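Local coordinates for ubiquitin-conjugating enzyme E2-21 kDa (Pichia angusta, PDB 5NL8), which is a ubiquitin-conjugating (E2) enzyme that probably carries ubiquitin as a thioester to other proteins and is probably needed for peroxisome biogenesis, at residues L36-I50 against D60-N72. Numbering follows the deposited sequence.
Sequences LHPLEDGLFRWSAVI and DALWKLEIDIPTN
W46 pairs with I67, A48 with L65 and I50 with W63, each pair through two backbone N-H...O bonds (2.9 Å from W46 N to I67 O), which zip strands 45-50 and 62-68 together antiparallel, their axes 158° apart. One further bond, I69 N to F44 O, carries the pairing past the strand ends. The CA-H groups of R45, S47, V49, L62, K64 and E66 lean on the same carbonyls.

On the face with W46, A48 and I50 the contact is apolar. I67 CD1 lies 4.0 Å from A48 CB and equally near W46 CB. The W46 indole turns its edge to I69, CD1 meeting CG1 at 3.7 Å, while L65 CD1 touches both CG2 and CD1 of I50, the two side chains crossing at about a right angle. F44 CD2 rests on I69 CG2. Helix 135-147 packs on A48, I50 and I69, and Y14 of helix 6-21 meets the W46 ring edge-to-face.

The other face is mostly polar. R45, bent at chi3 (78°), directs NH2 almost straight at E66 OE2 (3.3 Å), a salt bridge lying in the guanidinium plane but arriving above the carboxylate plane; L39 CD2 sits above one guanidinium face, near its rim. K64, kinked at chi2 and chi4, runs past V49 CG2 and gives its NZ to S47 OG at 3.2 Å. A water joins that hydroxyl to L65 O. A methionine in place of K64 would probably leave S47 OG without its ammonium donor.

Lying away from the predicted active-site cysteine, such a hairpin, forming the two central strands of a four-stranded antiparallel meander with one face against helices, is characteristic of the UBC fold of E2 enzymes.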
ATOM      1  N   LEU A  36       2.357   8.968   6.152  1.00 40.03           N
ATOM      2  CA  LEU A  36       1.053   9.410   5.660  1.00 44.84           C
ATOM      3  C   LEU A  36       0.979  10.937   5.611  1.00 41.85           C
ATOM      4  O   LEU A  36       1.329  11.603   6.581  1.00 37.65           O
ATOM      5  CB  LEU A  36      -0.070   8.864   6.548  1.00 40.81           C
ATOM      6  CG  LEU A  36      -1.492   9.367   6.272  1.00 41.23           C
ATOM      7  CD1 LEU A  36      -2.022   8.811   4.955  1.00 31.42           C
ATOM      8  CD2 LEU A  36      -2.428   9.008   7.416  1.00 34.36           C
ATOM      9  N   HIS A  37       0.524  11.492   4.488  1.00 34.73           N
ATOM     10  CA  HIS A  37       0.337  12.943   4.381  1.00 43.64           C
ATOM     11  C   HIS A  37      -0.497  13.312   3.158  1.00 43.76           C
ATOM     12  O   HIS A  37      -0.580  12.537   2.211  1.00 31.13           O
ATOM     13  CB  HIS A  37       1.692  13.667   4.335  1.00 41.62           C
ATOM     14  CG  HIS A  37       2.561  13.266   3.187  1.00 51.14           C
ATOM     15  ND1 HIS A  37       2.497  13.881   1.952  1.00 58.84           N
ATOM     16  CD2 HIS A  37       3.520  12.317   3.085  1.00 59.35           C
ATOM     17  CE1 HIS A  37       3.375  13.324   1.143  1.00 60.75           C
ATOM     18  NE2 HIS A  37       4.011  12.371   1.800  1.00 54.92           N
ATOM     19  N   PRO A  38      -1.133  14.496   3.181  1.00 38.89           N
ATOM     20  CA  PRO A  38      -1.915  14.933   2.019  1.00 36.08           C
ATOM     21  C   PRO A  38      -1.105  14.912   0.728  1.00 40.51           C
ATOM     22  O   PRO A  38       0.081  15.248   0.734  1.00 35.86           O
ATOM     23  CB  PRO A  38      -2.316  16.365   2.387  1.00 43.71           C
ATOM     24  CG  PRO A  38      -2.361  16.359   3.875  1.00 51.51           C
ATOM     25  CD  PRO A  38      -1.251  15.438   4.309  1.00 48.65           C
ATOM     26  N   LEU A  39      -1.745  14.503  -0.364  1.00 40.99           N
ATOM     27  CA  LEU A  39      -1.077  14.432  -1.654  1.00 43.79           C
ATOM     28  C   LEU A  39      -0.634  15.819  -2.107  1.00 47.54           C
ATOM     29  O   LEU A  39       0.503  16.006  -2.542  1.00 42.02           O
ATOM     30  CB  LEU A  39      -1.994  13.802  -2.702  1.00 46.86           C
ATOM     31  CG  LEU A  39      -1.296  13.332  -3.980  1.00 48.29           C
ATOM     32  CD1 LEU A  39      -0.535  12.037  -3.736  1.00 47.33           C
ATOM     33  CD2 LEU A  39      -2.295  13.175  -5.117  1.00 48.43           C
ATOM     34  N   GLU A  40      -1.537  16.790  -2.006  1.00 37.88           N
ATOM     35  CA  GLU A  40      -1.204  18.169  -2.340  1.00 41.31           C
ATOM     36  C   GLU A  40      -1.568  19.107  -1.191  1.00 40.23           C
ATOM     37  O   GLU A  40      -0.827  19.203  -0.213  1.00 54.58           O
ATOM     38  CB  GLU A  40      -1.902  18.595  -3.639  1.00 42.23           C
ATOM     39  CG  GLU A  40      -1.367  17.871  -4.879  1.00 57.01           C
ATOM     40  CD  GLU A  40      -1.907  18.429  -6.193  1.00 52.30           C
ATOM     41  OE1 GLU A  40      -2.480  19.538  -6.192  1.00 57.30           O
ATOM     42  OE2 GLU A  40      -1.746  17.755  -7.233  1.00 46.99           O
ATOM     43  N   ASP A  41      -2.704  19.787  -1.303  1.00 31.01           N
ATOM     44  CA  ASP A  41      -3.120  20.758  -0.289  1.00 41.37           C
ATOM     45  C   ASP A  41      -4.539  20.499   0.222  1.00 47.39           C
ATOM     46  O   ASP A  41      -5.149  21.368   0.841  1.00 41.35           O
ATOM     47  CB  ASP A  41      -3.024  22.177  -0.852  1.00 42.12           C
ATOM     48  CG  ASP A  41      -3.899  22.376  -2.081  1.00 54.07           C
ATOM     49  OD1 ASP A  41      -4.260  21.362  -2.720  1.00 42.11           O
ATOM     50  OD2 ASP A  41      -4.232  23.540  -2.406  1.00 42.77           O
ATOM     51  N   GLY A  42      -5.058  19.303  -0.040  1.00 40.92           N
ATOM     52  CA  GLY A  42      -6.415  18.960   0.348  1.00 30.73           C
ATOM     53  C   GLY A  42      -6.485  17.686   1.167  1.00 40.86           C
ATOM     54  O   GLY A  42      -5.552  16.882   1.165  1.00 39.16           O
ATOM     55  N   LEU A  43      -7.605  17.496   1.857  1.00 33.80           N
ATOM     56  CA  LEU A  43      -7.773  16.369   2.766  1.00 36.96           C
ATOM     57  C   LEU A  43      -8.437  15.170   2.093  1.00 35.74           C
ATOM     58  O   LEU A  43      -8.744  14.177   2.750  1.00 40.47           O
ATOM     59  CB  LEU A  43      -8.597  16.798   3.983  1.00 32.41           C
ATOM     60  CG  LEU A  43      -7.933  17.803   4.929  1.00 48.57           C
ATOM     61  CD1 LEU A  43      -8.957  18.421   5.869  1.00 41.08           C
ATOM     62  CD2 LEU A  43      -6.822  17.133   5.723  1.00 43.88           C
ATOM     63  N   PHE A  44      -8.654  15.264   0.786  1.00 40.22           N
ATOM     64  CA  PHE A  44      -9.393  14.236   0.061  1.00 34.98           C
ATOM     65  C   PHE A  44      -8.512  13.402  -0.864  1.00 38.10           C
ATOM     66  O   PHE A  44      -8.999  12.502  -1.548  1.00 45.09           O
ATOM     67  CB  PHE A  44     -10.529  14.873  -0.736  1.00 34.54           C
ATOM     68  CG  PHE A  44     -11.664  15.347   0.120  1.00 49.32           C
ATOM     69  CD1 PHE A  44     -11.656  16.619   0.663  1.00 49.07           C
ATOM     70  CD2 PHE A  44     -12.731  14.510   0.401  1.00 57.50           C
ATOM     71  CE1 PHE A  44     -12.698  17.053   1.460  1.00 59.47           C
ATOM     72  CE2 PHE A  44     -13.776  14.937   1.196  1.00 55.36           C
ATOM     73  CZ  PHE A  44     -13.760  16.210   1.727  1.00 60.85           C
ATOM     74  N   ARG A  45      -7.219  13.704  -0.885  1.00 27.19           N
ATOM     75  CA  ARG A  45      -6.253  12.863  -1.579  1.00 29.77           C
ATOM     76  C   ARG A  45      -4.983  12.735  -0.744  1.00 39.28           C
ATOM     77  O   ARG A  45      -4.410  13.735  -0.308  1.00 35.84           O
ATOM     78  CB  ARG A  45      -5.944  13.419  -2.973  1.00 35.74           C
ATOM     79  CG  ARG A  45      -7.080  13.213  -3.972  1.00 45.56           C
ATOM     80  CD  ARG A  45      -6.775  13.820  -5.326  1.00 51.81           C
ATOM     81  NE  ARG A  45      -5.864  12.994  -6.114  1.00 70.41           N
ATOM     82  CZ  ARG A  45      -5.216  13.419  -7.195  1.00 77.13           C
ATOM     83  NH1 ARG A  45      -5.369  14.667  -7.618  1.00 84.79           N
ATOM     84  NH2 ARG A  45      -4.408  12.597  -7.851  1.00 73.55           N
ATOM     85  N   TRP A  46      -4.559  11.490  -0.531  1.00 28.30           N
ATOM     86  CA  TRP A  46      -3.477  11.158   0.391  1.00 31.63           C
ATOM     87  C   TRP A  46      -2.362  10.328  -0.230  1.00 34.87           C
ATOM     88  O   TRP A  46      -2.592   9.510  -1.115  1.00 30.47           O
ATOM     89  CB  TRP A  46      -4.034  10.393   1.592  1.00 25.48           C
ATOM     90  CG  TRP A  46      -5.026  11.174   2.357  1.00 31.79           C
ATOM     91  CD1 TRP A  46      -6.360  11.288   2.095  1.00 35.93           C
ATOM     92  CD2 TRP A  46      -4.772  11.980   3.510  1.00 38.02           C
ATOM     93  NE1 TRP A  46      -6.953  12.114   3.018  1.00 37.81           N
ATOM     94  CE2 TRP A  46      -5.998  12.549   3.901  1.00 38.11           C
ATOM     95  CE3 TRP A  46      -3.623  12.269   4.252  1.00 34.58           C
ATOM     96  CZ2 TRP A  46      -6.112  13.395   5.000  1.00 37.45           C
ATOM     97  CZ3 TRP A  46      -3.738  13.111   5.342  1.00 37.51           C
ATOM     98  CH2 TRP A  46      -4.972  13.664   5.706  1.00 44.45           C
ATOM     99  N   SER A  47      -1.153  10.539   0.275  1.00 38.67           N
ATOM    100  CA  SER A  47       0.001   9.714  -0.034  1.00 33.92           C
ATOM    101  C   SER A  47       0.437   8.964   1.223  1.00 37.06           C
ATOM    102  O   SER A  47       0.549   9.561   2.298  1.00 36.18           O
ATOM    103  CB  SER A  47       1.148  10.571  -0.568  1.00 37.04           C
ATOM    104  OG  SER A  47       2.331   9.808  -0.702  1.00 44.45           O
ATOM    105  N   ALA A  48       0.675   7.661   1.094  1.00 30.53           N
ATOM    106  CA  ALA A  48       1.126   6.871   2.238  1.00 31.52           C
ATOM    107  C   ALA A  48       2.331   6.009   1.890  1.00 30.15           C
ATOM    108  O   ALA A  48       2.620   5.771   0.719  1.00 33.70           O
ATOM    109  CB  ALA A  48      -0.007   5.998   2.766  1.00 30.33           C
ATOM    110  N   VAL A  49       3.037   5.556   2.920  1.00 34.81           N
ATOM    111  CA  VAL A  49       4.144   4.622   2.747  1.00 32.96           C
ATOM    112  C   VAL A  49       3.989   3.470   3.730  1.00 36.55           C
ATOM    113  O   VAL A  49       3.858   3.703   4.938  1.00 36.98           O
ATOM    114  CB  VAL A  49       5.517   5.299   2.961  1.00 40.55           C
ATOM    115  CG1 VAL A  49       6.634   4.266   2.905  1.00 23.23           C
ATOM    116  CG2 VAL A  49       5.747   6.396   1.928  1.00 30.58           C
ATOM    117  N   ILE A  50       3.992   2.239   3.212  1.00 32.59           N
ATOM    118  CA  ILE A  50       3.850   1.048   4.055  1.00 28.52           C
ATOM    119  C   ILE A  50       4.980   0.037   3.866  1.00 34.32           C
ATOM    120  O   ILE A  50       5.596  -0.037   2.800  1.00 36.75           O
ATOM    121  CB  ILE A  50       2.508   0.311   3.804  1.00 36.33           C
ATOM    122  CG1 ILE A  50       2.428  -0.205   2.363  1.00 35.89           C
ATOM    123  CG2 ILE A  50       1.330   1.206   4.136  1.00 37.64           C
ATOM    124  CD1 ILE A  50       1.225  -1.096   2.090  1.00 29.73           C
ATOM    125  N   ASP A  60      10.359  -6.468   4.705  1.00 45.22           N
ATOM    126  CA  ASP A  60      11.525  -5.582   4.644  1.00 52.78           C
ATOM    127  C   ASP A  60      11.671  -4.859   3.305  1.00 55.15           C
ATOM    128  O   ASP A  60      12.754  -4.823   2.720  1.00 58.48           O
ATOM    129  CB  ASP A  60      12.804  -6.365   4.949  1.00 68.17           C
ATOM    130  CG  ASP A  60      12.909  -6.762   6.408  1.00 88.95           C
ATOM    131  OD1 ASP A  60      12.458  -5.979   7.273  1.00 88.37           O
ATOM    132  OD2 ASP A  60      13.443  -7.856   6.691  1.00100.80           O
ATOM    133  N   ALA A  61      10.573  -4.284   2.828  1.00 37.92           N
ATOM    134  CA  ALA A  61      10.594  -3.438   1.642  1.00 37.77           C
ATOM    135  C   ALA A  61       9.428  -2.471   1.725  1.00 34.66           C
ATOM    136  O   ALA A  61       8.401  -2.789   2.324  1.00 38.92           O
ATOM    137  CB  ALA A  61      10.524  -4.273   0.373  1.00 35.60           C
ATOM    138  N   LEU A  62       9.586  -1.291   1.135  1.00 29.87           N
ATOM    139  CA  LEU A  62       8.572  -0.245   1.248  1.00 29.04           C
ATOM    140  C   LEU A  62       7.801  -0.025  -0.055  1.00 34.40           C
ATOM    141  O   LEU A  62       8.360  -0.137  -1.147  1.00 34.16           O
ATOM    142  CB  LEU A  62       9.219   1.070   1.686  1.00 34.40           C
ATOM    143  CG  LEU A  62      10.065   1.045   2.963  1.00 36.37           C
ATOM    144  CD1 LEU A  62      10.747   2.387   3.177  1.00 28.08           C
ATOM    145  CD2 LEU A  62       9.215   0.683   4.166  1.00 34.45           C
ATOM    146  N   TRP A  63       6.516   0.291   0.076  1.00 32.31           N
ATOM    147  CA  TRP A  63       5.687   0.665  -1.066  1.00 27.12           C
ATOM    148  C   TRP A  63       4.922   1.959  -0.807  1.00 26.41           C
ATOM    149  O   TRP A  63       4.569   2.277   0.333  1.00 29.49           O
ATOM    150  CB  TRP A  63       4.698  -0.447  -1.412  1.00 27.41           C
ATOM    151  CG  TRP A  63       5.305  -1.558  -2.191  1.00 32.26           C
ATOM    152  CD1 TRP A  63       5.386  -1.657  -3.549  1.00 21.06           C
ATOM    153  CD2 TRP A  63       5.920  -2.735  -1.660  1.00 26.49           C
ATOM    154  NE1 TRP A  63       6.011  -2.832  -3.899  1.00 26.99           N
ATOM    155  CE2 TRP A  63       6.351  -3.512  -2.759  1.00 32.27           C
ATOM    156  CE3 TRP A  63       6.148  -3.215  -0.367  1.00 31.02           C
ATOM    157  CZ2 TRP A  63       6.999  -4.737  -2.601  1.00 29.28           C
ATOM    158  CZ3 TRP A  63       6.791  -4.434  -0.211  1.00 29.67           C
ATOM    159  CH2 TRP A  63       7.209  -5.180  -1.323  1.00 30.07           C
ATOM    160  N   LYS A  64       4.664   2.695  -1.884  1.00 35.02           N
ATOM    161  CA  LYS A  64       3.919   3.943  -1.812  1.00 34.26           C
ATOM    162  C   LYS A  64       2.476   3.714  -2.242  1.00 28.66           C
ATOM    163  O   LYS A  64       2.196   2.890  -3.116  1.00 30.19           O
ATOM    164  CB  LYS A  64       4.574   5.013  -2.689  1.00 34.22           C
ATOM    165  CG  LYS A  64       4.611   6.407  -2.082  1.00 53.96           C
ATOM    166  CD  LYS A  64       5.967   7.064  -2.329  1.00 65.53           C
ATOM    167  CE  LYS A  64       6.062   8.450  -1.700  1.00 67.79           C
ATOM    168  NZ  LYS A  64       5.109   9.415  -2.317  1.00 60.42           N
ATOM    169  N   LEU A  65       1.566   4.455  -1.625  1.00 29.83           N
ATOM    170  CA  LEU A  65       0.146   4.319  -1.898  1.00 25.24           C
ATOM    171  C   LEU A  65      -0.474   5.680  -2.159  1.00 34.43           C
ATOM    172  O   LEU A  65      -0.043   6.689  -1.594  1.00 36.27           O
ATOM    173  CB  LEU A  65      -0.577   3.656  -0.724  1.00 25.77           C
ATOM    174  CG  LEU A  65      -0.187   2.254  -0.266  1.00 30.77           C
ATOM    175  CD1 LEU A  65      -0.926   1.934   1.016  1.00 31.52           C
ATOM    176  CD2 LEU A  65      -0.514   1.228  -1.331  1.00 21.17           C
ATOM    177  N   GLU A  66      -1.494   5.688  -3.009  1.00 30.06           N
ATOM    178  CA  GLU A  66      -2.317   6.868  -3.217  1.00 33.12           C
ATOM    179  C   GLU A  66      -3.763   6.552  -2.836  1.00 36.97           C
ATOM    180  O   GLU A  66      -4.305   5.497  -3.194  1.00 35.02           O
ATOM    181  CB  GLU A  66      -2.226   7.348  -4.664  1.00 33.81           C
ATOM    182  CG  GLU A  66      -3.118   8.535  -4.972  1.00 63.37           C
ATOM    183  CD  GLU A  66      -2.930   9.052  -6.382  1.00 76.79           C
ATOM    184  OE1 GLU A  66      -1.787   9.011  -6.885  1.00 82.67           O
ATOM    185  OE2 GLU A  66      -3.926   9.494  -6.991  1.00 77.78           O
ATOM    186  N   ILE A  67      -4.371   7.475  -2.095  1.00 36.64           N
ATOM    187  CA  ILE A  67      -5.693   7.275  -1.523  1.00 25.15           C
ATOM    188  C   ILE A  67      -6.644   8.404  -1.902  1.00 35.43           C
ATOM    189  O   ILE A  67      -6.380   9.568  -1.627  1.00 43.51           O
ATOM    190  CB  ILE A  67      -5.628   7.182   0.009  1.00 29.20           C
ATOM    191  CG1 ILE A  67      -4.655   6.084   0.437  1.00 32.31           C
ATOM    192  CG2 ILE A  67      -7.008   6.922   0.589  1.00 28.76           C
ATOM    193  CD1 ILE A  67      -3.884   6.422   1.696  1.00 33.48           C
ATOM    194  N   ASP A  68      -7.752   8.046  -2.536  1.00 33.10           N
ATOM    195  CA  ASP A  68      -8.779   9.009  -2.904  1.00 34.72           C
ATOM    196  C   ASP A  68      -9.991   8.849  -1.993  1.00 36.22           C
ATOM    197  O   ASP A  68     -10.513   7.744  -1.824  1.00 37.86           O
ATOM    198  CB  ASP A  68      -9.177   8.837  -4.370  1.00 38.45           C
ATOM    199  CG  ASP A  68      -8.019   9.094  -5.323  1.00 67.11           C
ATOM    200  OD1 ASP A  68      -6.855   8.881  -4.924  1.00 75.26           O
ATOM    201  OD2 ASP A  68      -8.273   9.515  -6.471  1.00 80.82           O
ATOM    202  N   ILE A  69     -10.418   9.961  -1.403  1.00 32.22           N
ATOM    203  CA  ILE A  69     -11.512   9.973  -0.437  1.00 39.23           C
ATOM    204  C   ILE A  69     -12.824  10.396  -1.088  1.00 43.95           C
ATOM    205  O   ILE A  69     -12.880  11.430  -1.749  1.00 47.17           O
ATOM    206  CB  ILE A  69     -11.205  10.928   0.736  1.00 38.49           C
ATOM    207  CG1 ILE A  69      -9.903  10.525   1.430  1.00 35.74           C
ATOM    208  CG2 ILE A  69     -12.359  10.962   1.720  1.00 35.63           C
ATOM    209  CD1 ILE A  69      -9.919   9.129   2.014  1.00 30.28           C
ATOM    210  N   PRO A  70     -13.885   9.593  -0.907  1.00 43.09           N
ATOM    211  CA  PRO A  70     -15.208   9.946  -1.436  1.00 48.83           C
ATOM    212  C   PRO A  70     -15.843  11.100  -0.667  1.00 56.15           C
ATOM    213  O   PRO A  70     -15.462  11.360   0.472  1.00 59.34           O
ATOM    214  CB  PRO A  70     -16.013   8.656  -1.255  1.00 45.98           C
ATOM    215  CG  PRO A  70     -15.363   7.977  -0.098  1.00 52.25           C
ATOM    216  CD  PRO A  70     -13.894   8.286  -0.227  1.00 42.12           C
ATOM    217  N   THR A  71     -16.804  11.777  -1.289  1.00 63.55           N
ATOM    218  CA  THR A  71     -17.454  12.934  -0.679  1.00 68.26           C
ATOM    219  C   THR A  71     -18.326  12.542   0.507  1.00 66.74           C
ATOM    220  O   THR A  71     -18.462  13.301   1.466  1.00 79.01           O
ATOM    221  CB  THR A  71     -18.326  13.690  -1.700  1.00 70.62           C
ATOM    222  OG1 THR A  71     -17.650  13.748  -2.962  1.00 64.41           O
ATOM    223  CG2 THR A  71     -18.623  15.101  -1.212  1.00 77.84           C
ATOM    224  N   ASN A  72     -18.917  11.355   0.436  1.00 60.32           N
ATOM    225  CA  ASN A  72     -19.823  10.891   1.479  1.00 63.98           C
ATOM    226  C   ASN A  72     -19.101  10.134   2.590  1.00 65.04           C
ATOM    227  O   ASN A  72     -19.734   9.461   3.403  1.00 63.52           O
ATOM    228  CB  ASN A  72     -20.919  10.010   0.872  1.00 68.39           C
ATOM    229  CG  ASN A  72     -20.368   8.748   0.236  1.00 74.07           C
ATOM    230  OD1 ASN A  72     -19.260   8.743  -0.303  1.00 83.38           O
ATOM    231  ND2 ASN A  72     -21.139   7.669   0.299  1.00 74.45           N
TER
HETATM  232  O   HOH W   1       1.276   8.819  -3.477  1.00 56.41           O